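Local coordinates for protein SsfS6 (Streptomyces sp. SF2575, PDB 4FZR) that belongs to the GT-B clan, resembling erythromycin biosynthesis protein CIII, and has a two-domain glycosyltransferase-type fold, at residues A[132-137]-A[178-183]. Numbering follows the deposited sequence.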
loop_
_atom_site.group_PDB
_atom_site.type_symbol
_atom_site.label_atom_id
_atom_site.label_comp_id
_atom_site.label_asym_id
_atom_site.label_seq_id
_atom_site.Cartn_x
_atom_site.Cartn_y
_atom_site.Cartn_z
ATOM N N TYR A 132 -8.963 -4.612 -20.000
ATOM C CA TYR A 132 -8.788 -5.878 -20.716
ATOM C C TYR A 132 -8.924 -7.103 -19.808
ATOM O O TYR A 132 -8.865 -8.237 -20.284
ATOM C CB TYR A 132 -7.435 -5.920 -21.434
ATOM C CG TYR A 132 -7.283 -4.916 -22.559
ATOM C CD1 TYR A 132 -8.392 -4.360 -23.185
ATOM C CD2 TYR A 132 -6.024 -4.531 -22.998
ATOM C CE1 TYR A 132 -8.247 -3.444 -24.214
ATOM C CE2 TYR A 132 -5.868 -3.620 -24.021
ATOM C CZ TYR A 132 -6.982 -3.079 -24.625
ATOM O OH TYR A 132 -6.825 -2.172 -25.648
ATOM N N SER A 133 -9.093 -6.879 -18.509
ATOM C CA SER A 133 -9.396 -7.965 -17.578
ATOM C C SER A 133 -10.895 -8.233 -17.573
ATOM O O SER A 133 -11.624 -7.721 -16.725
ATOM C CB SER A 133 -8.931 -7.615 -16.165
ATOM O OG SER A 133 -7.519 -7.513 -16.099
ATOM N N LEU A 134 -11.344 -9.050 -18.519
ATOM C CA LEU A 134 -12.771 -9.247 -18.755
ATOM C C LEU A 134 -13.410 -10.222 -17.769
ATOM O O LEU A 134 -14.615 -10.474 -17.829
ATOM C CB LEU A 134 -13.005 -9.722 -20.193
ATOM C CG LEU A 134 -12.648 -8.714 -21.287
ATOM C CD1 LEU A 134 -12.967 -9.281 -22.668
ATOM C CD2 LEU A 134 -13.380 -7.397 -21.058
ATOM N N THR A 135 -12.611 -10.768 -16.859
ATOM C CA THR A 135 -13.158 -11.614 -15.808
ATOM C C THR A 135 -14.040 -10.762 -14.900
ATOM O O THR A 135 -15.067 -11.223 -14.409
ATOM C CB THR A 135 -12.052 -12.291 -14.978
ATOM O OG1 THR A 135 -11.228 -13.094 -15.832
ATOM C CG2 THR A 135 -12.658 -13.176 -13.899
ATOM N N GLY A 136 -13.640 -9.510 -14.698
ATOM C CA GLY A 136 -14.396 -8.588 -13.867
ATOM C C GLY A 136 -15.839 -8.419 -14.310
ATOM O O GLY A 136 -16.755 -8.829 -13.600
ATOM N N PRO A 137 -16.050 -7.811 -15.488
ATOM C CA PRO A 137 -17.388 -7.604 -16.058
ATOM C C PRO A 137 -18.238 -8.874 -16.061
ATOM O O PRO A 137 -19.451 -8.797 -15.866
ATOM C CB PRO A 137 -17.093 -7.175 -17.494
ATOM C CG PRO A 137 -15.751 -6.556 -17.434
ATOM C CD PRO A 137 -14.991 -7.295 -16.371
ATOM N N THR A 178 -25.556 -10.552 -24.781
ATOM C CA THR A 178 -24.701 -10.525 -25.961
ATOM C C THR A 178 -23.491 -9.624 -25.720
ATOM O O THR A 178 -22.512 -9.666 -26.468
ATOM C CB THR A 178 -25.472 -10.028 -27.200
ATOM O OG1 THR A 178 -25.697 -8.616 -27.101
ATOM C CG2 THR A 178 -26.809 -10.749 -27.321
ATOM N N ASP A 179 -23.568 -8.815 -24.668
ATOM C CA ASP A 179 -22.496 -7.897 -24.306
ATOM C C ASP A 179 -22.450 -7.789 -22.788
ATOM O O ASP A 179 -23.343 -8.282 -22.097
ATOM C CB ASP A 179 -22.758 -6.521 -24.920
ATOM C CG ASP A 179 -21.518 -5.644 -24.955
ATOM O OD1 ASP A 179 -20.636 -5.809 -24.087
ATOM O OD2 ASP A 179 -21.429 -4.784 -25.854
ATOM N N PHE A 180 -21.408 -7.151 -22.268
ATOM C CA PHE A 180 -21.315 -6.899 -20.838
ATOM C C PHE A 180 -22.134 -5.676 -20.474
ATOM O O PHE A 180 -22.158 -4.698 -21.223
ATOM C CB PHE A 180 -19.865 -6.664 -20.423
ATOM C CG PHE A 180 -19.015 -7.895 -20.475
ATOM C CD1 PHE A 180 -19.250 -8.952 -19.613
ATOM C CD2 PHE A 180 -17.969 -7.990 -21.376
ATOM C CE1 PHE A 180 -18.464 -10.083 -19.654
ATOM C CE2 PHE A 180 -17.179 -9.121 -21.421
ATOM C CZ PHE A 180 -17.428 -10.169 -20.559
ATOM N N PRO A 181 -22.809 -5.722 -19.318
ATOM C CA PRO A 181 -23.490 -4.512 -18.855
ATOM C C PRO A 181 -22.476 -3.392 -18.672
ATOM O O PRO A 181 -21.323 -3.663 -18.342
ATOM C CB PRO A 181 -24.110 -4.937 -17.515
ATOM C CG PRO A 181 -23.398 -6.194 -17.122
ATOM C CD PRO A 181 -22.980 -6.853 -18.392
ATOM N N ASP A 182 -22.891 -2.154 -18.903
ATOM C CA ASP A 182 -21.962 -1.037 -18.842
ATOM C C ASP A 182 -21.365 -0.855 -17.455
ATOM O O ASP A 182 -22.002 -1.163 -16.445
ATOM C CB ASP A 182 -22.645 0.251 -19.289
ATOM C CG ASP A 182 -22.811 0.319 -20.788
ATOM O OD1 ASP A 182 -22.839 -0.756 -21.426
ATOM O OD2 ASP A 182 -22.906 1.440 -21.327
ATOM N N PRO A 183 -20.122 -0.364 -17.405
ATOM C CA PRO A 183 -19.490 -0.089 -16.114
ATOM C C PRO A 183 -20.128 1.109 -15.426
ATOM O O PRO A 183 -20.579 2.032 -16.102
ATOM C CB PRO A 183 -18.040 0.220 -16.493
ATOM C CG PRO A 183 -18.108 0.687 -17.914
ATOM C CD PRO A 183 -19.209 -0.114 -18.535
#
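P137 and F180 mark the closest approach of the two backbones, their CA atoms 6.2 Å apart, where the start of helix 135-143 meets the extended, irregular loop that leads from helix 169-173 to strand 185-188. No hydrogen bond links the segments. Ahead of the helix the chain bends through an inverse gamma turn centred on S133, whose O takes a weak bond from G136 N.

F180 does most of the work. With CG anti to its carbonyl carbon (chi1 -71°), its ring reaches toward the first turn of the helix. P137 CB sits over one face in a CH-pi contact, 3.7 Å from the centroid of the F180 ring and 21° off the normal. It is displaced toward the rim, so its nearest ring atom is CD1 of F180, 3.5 Å from CB of P137. At the far end of the ring, F180 CE2 meets L134 CD2 more loosely at 4.2 Å, the two side chains crossing at about a right angle, while L134 O lies obliquely 3.9 Å from F180 CZ.

V165 and L168 also touch F180, V108 backs L134, and W147 packs on P137 while its NE1 bonds P181 O.

All three touching residues are buried and their side-chain contacts are apolar: dispersion and ring-face packing, without a directional polar link, join the loop to the helix in this Rossmann-like N-terminal domain.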